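Local coordinates for protein Udp-n-acetylglucosamine pyrophosphorylase (Trypanosoma brucei, PDB 4BQH) that probably catalyses the formation of UDP-N-acetylglucosamine and diphosphate from UTP and N-acetylglucosamine 1-phosphate, and is inhibited allosterically by the bound oxindole compound, at residues 51-56 with 376-381. Sequence-based numbering, arbitrary orientation.
With 9VU ((3S)-3-[2-(1,3-benzodioxol-5-yl)-2-oxidanylidene-ethyl]-4-bromanyl-5-methyl-3-oxidanyl-1H-indol-2-one), chain C.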
loop_
_atom_site.group_PDB
_atom_site.type_symbol
_atom_site.label_atom_id
_atom_site.label_comp_id
_atom_site.label_asym_id
_atom_site.label_seq_id
_atom_site.Cartn_x
_atom_site.Cartn_y
_atom_site.Cartn_z
ATOM N N PHE A 51 12.640 18.777 -13.932
ATOM C CA PHE A 51 13.692 19.349 -13.088
ATOM C C PHE A 51 13.432 20.804 -12.732
ATOM O O PHE A 51 13.651 21.205 -11.588
ATOM C CB PHE A 51 15.086 19.116 -13.719
ATOM C CG PHE A 51 15.529 17.685 -13.652
ATOM C CD1 PHE A 51 16.113 17.178 -12.487
ATOM C CD2 PHE A 51 15.334 16.820 -14.729
ATOM C CE1 PHE A 51 16.491 15.845 -12.411
ATOM C CE2 PHE A 51 15.716 15.488 -14.659
ATOM C CZ PHE A 51 16.303 14.997 -13.508
ATOM N N ARG A 52 12.913 21.603 -13.675
ATOM C CA ARG A 52 12.548 22.986 -13.333
ATOM C C ARG A 52 11.478 23.045 -12.248
ATOM O O ARG A 52 11.578 23.827 -11.302
ATOM C CB ARG A 52 12.005 23.734 -14.549
ATOM C CG ARG A 52 13.072 24.196 -15.509
ATOM C CD ARG A 52 12.454 24.990 -16.658
ATOM N NE ARG A 52 11.889 26.263 -16.203
ATOM C CZ ARG A 52 12.580 27.384 -15.996
ATOM N NH1 ARG A 52 13.895 27.421 -16.185
ATOM N NH2 ARG A 52 11.949 28.486 -15.594
ATOM N N HIS A 53 10.450 22.215 -12.402
ATOM C CA HIS A 53 9.394 22.123 -11.410
ATOM C C HIS A 53 9.976 21.787 -10.055
ATOM O O HIS A 53 9.586 22.353 -9.043
ATOM C CB HIS A 53 8.351 21.082 -11.835
ATOM C CG HIS A 53 7.360 20.768 -10.758
ATOM N ND1 HIS A 53 6.527 21.705 -10.245
ATOM C CD2 HIS A 53 7.111 19.590 -10.065
ATOM C CE1 HIS A 53 5.773 21.142 -9.277
ATOM N NE2 HIS A 53 6.114 19.845 -9.184
ATOM N N PHE A 54 10.932 20.864 -10.008
ATOM C CA PHE A 54 11.509 20.509 -8.705
ATOM C C PHE A 54 12.340 21.590 -8.008
ATOM O O PHE A 54 12.451 21.579 -6.774
ATOM C CB PHE A 54 12.217 19.159 -8.763
ATOM C CG PHE A 54 11.297 18.011 -8.418
ATOM C CD1 PHE A 54 11.002 17.729 -7.072
ATOM C CD2 PHE A 54 10.668 17.269 -9.422
ATOM C CE1 PHE A 54 10.135 16.692 -6.734
ATOM C CE2 PHE A 54 9.793 16.220 -9.090
ATOM C CZ PHE A 54 9.514 15.950 -7.745
ATOM N N ASN A 55 12.909 22.526 -8.776
ATOM C CA ASN A 55 13.477 23.724 -8.137
ATOM C C ASN A 55 12.417 24.497 -7.349
ATOM O O ASN A 55 12.670 24.951 -6.230
ATOM C CB ASN A 55 14.133 24.645 -9.169
ATOM C CG ASN A 55 15.259 23.966 -9.931
ATOM O OD1 ASN A 55 16.000 23.123 -9.394
ATOM N ND2 ASN A 55 15.400 24.349 -11.199
ATOM N N ASP A 56 11.218 24.629 -7.920
ATOM C CA ASP A 56 10.111 25.294 -7.211
ATOM C C ASP A 56 9.671 24.480 -6.008
ATOM O O ASP A 56 9.323 25.040 -4.975
ATOM C CB ASP A 56 8.899 25.446 -8.136
ATOM C CG ASP A 56 9.118 26.468 -9.224
ATOM O OD1 ASP A 56 9.981 27.353 -9.053
ATOM O OD2 ASP A 56 8.422 26.393 -10.262
ATOM N N SER A 376 1.583 20.574 -10.664
ATOM C CA SER A 376 1.925 21.943 -10.247
ATOM C C SER A 376 2.013 22.092 -8.742
ATOM O O SER A 376 2.135 23.202 -8.225
ATOM C CB SER A 376 0.943 22.953 -10.849
ATOM O OG SER A 376 -0.374 22.797 -10.315
ATOM N N PHE A 377 1.992 20.971 -8.031
ATOM C CA PHE A 377 1.927 20.978 -6.571
ATOM C C PHE A 377 3.350 21.091 -6.037
ATOM O O PHE A 377 4.248 20.384 -6.520
ATOM C CB PHE A 377 1.293 19.650 -6.124
ATOM C CG PHE A 377 1.280 19.430 -4.643
ATOM C CD1 PHE A 377 0.246 19.932 -3.863
ATOM C CD2 PHE A 377 2.254 18.641 -4.048
ATOM C CE1 PHE A 377 0.213 19.697 -2.481
ATOM C CE2 PHE A 377 2.241 18.408 -2.668
ATOM C CZ PHE A 377 1.224 18.933 -1.891
ATOM N N THR A 378 3.552 21.945 -5.034
ATOM C CA THR A 378 4.913 22.220 -4.579
ATOM C C THR A 378 5.125 22.046 -3.093
ATOM O O THR A 378 6.237 22.279 -2.624
ATOM C CB THR A 378 5.355 23.659 -4.941
ATOM O OG1 THR A 378 4.351 24.557 -4.485
ATOM C CG2 THR A 378 5.529 23.813 -6.445
ATOM N N GLN A 379 4.089 21.611 -2.371
ATOM C CA GLN A 379 4.155 21.457 -0.900
ATOM C C GLN A 379 4.635 20.079 -0.458
ATOM O O GLN A 379 3.914 19.315 0.204
ATOM C CB GLN A 379 2.803 21.839 -0.279
ATOM C CG GLN A 379 2.455 23.286 -0.606
ATOM C CD GLN A 379 1.272 23.826 0.178
ATOM O OE1 GLN A 379 0.547 23.078 0.847
ATOM N NE2 GLN A 379 1.067 25.140 0.099
ATOM N N TYR A 380 5.880 19.771 -0.805
ATOM C CA TYR A 380 6.463 18.492 -0.386
ATOM C C TYR A 380 7.015 18.616 1.025
ATOM O O TYR A 380 7.070 19.721 1.599
ATOM C CB TYR A 380 7.587 18.071 -1.355
ATOM C CG TYR A 380 7.154 17.509 -2.698
ATOM C CD1 TYR A 380 6.271 18.209 -3.534
ATOM C CD2 TYR A 380 7.679 16.303 -3.164
ATOM C CE1 TYR A 380 5.918 17.719 -4.789
ATOM C CE2 TYR A 380 7.317 15.798 -4.404
ATOM C CZ TYR A 380 6.444 16.510 -5.216
ATOM O OH TYR A 380 6.096 16.035 -6.453
ATOM N N HIS A 381 7.427 17.477 1.577
ATOM C CA HIS A 381 8.007 17.410 2.908
ATOM C C HIS A 381 9.512 17.367 2.784
ATOM O O HIS A 381 10.075 16.409 2.234
ATOM C CB HIS A 381 7.505 16.153 3.606
ATOM C CG HIS A 381 6.020 16.140 3.835
ATOM N ND1 HIS A 381 5.130 15.814 2.862
ATOM C CD2 HIS A 381 5.275 16.399 4.977
ATOM C CE1 HIS A 381 3.880 15.883 3.351
ATOM N NE2 HIS A 381 3.960 16.238 4.650
HETATM O OAN 9VU C . 8.182 16.204 -11.927
HETATM C CAH 9VU C . 7.127 15.605 -12.213
HETATM N NAG 9VU C . 6.875 15.072 -13.412
HETATM C CAC 9VU C . 5.627 14.528 -13.396
HETATM C CAB 9VU C . 4.969 13.917 -14.386
HETATM C CAA 9VU C . 3.662 13.425 -14.241
HETATM C CAF 9VU C . 3.034 13.609 -13.003
HETATM C CAJ 9VU C . 1.695 13.129 -12.806
HETATM C CAE 9VU C . 3.770 14.263 -11.989
HETATM BR BRA 9VU C . 2.907 14.433 -10.305
HETATM C CAD 9VU C . 5.042 14.713 -12.179
HETATM C CAI 9VU C . 5.998 15.421 -11.368
HETATM O OAL 9VU C . 5.509 16.732 -11.074
HETATM C CAM 9VU C . 6.300 14.799 -9.978
HETATM C CAO 9VU C . 7.038 13.446 -10.052
HETATM O OAP 9VU C . 7.469 13.079 -11.155
HETATM C CAQ 9VU C . 7.231 12.719 -8.839
HETATM C CAV 9VU C . 6.528 13.005 -7.666
HETATM C CAU 9VU C . 6.735 12.312 -6.532
HETATM O OAY 9VU C . 6.127 12.459 -5.318
HETATM C CAX 9VU C . 7.012 11.758 -4.402
HETATM O OAW 9VU C . 7.613 10.752 -5.228
HETATM C CAT 9VU C . 7.603 11.301 -6.481
HETATM C CAS 9VU C . 8.304 10.956 -7.574
HETATM C CAR 9VU C . 8.127 11.645 -8.773
HETATM O O HOH W 1 4.905 17.609 -8.326
#
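Phe54 turns an edge of its ring to the face of Tyr380 in an offset edge-to-face pair, the planes inclined at 74° and the centroids 5.5 Å apart. The closest carbons are Phe54 CE1 and Tyr380 CE2, 3.8 Å apart, while elsewhere on its rim Phe54 CE2 meets the inhibitor carbonyl oxygen OAN at 3.3 Å, near the ring plane. Phe377 O lies at the edge of the His53 imidazole, in its plane, 3.2 Å from His53 CE1. With CG anti to the backbone N (chi1 170°), the His53 ring reaches from helix 51-64 to the loop leading into strand 381-387, where the methyl CG2 of Thr378 packs obliquely against CE1 and also touches CB of Asp56. The hydroxyl of Thr378 is hydrogen-bonded to Glu60 of helix 51-64. One water, in the plane of the Tyr380 ring, is hydrogen-bonded to His53 NE2 (2.7 Å), Tyr380 OH (2.7 Å) and the inhibitor hydroxyl OAL (water to OAL 2.9 Å). Gly48 and Asp50 bind the inhibitor through their backbones. Helix and loop thus contribute His53, Phe54 and Tyr380 to the inhibitor pocket: the edge of Phe54 meets the oxindole carbonyl, Tyr380 borders the benzodioxole, and a shared water holds the tertiary hydroxyl.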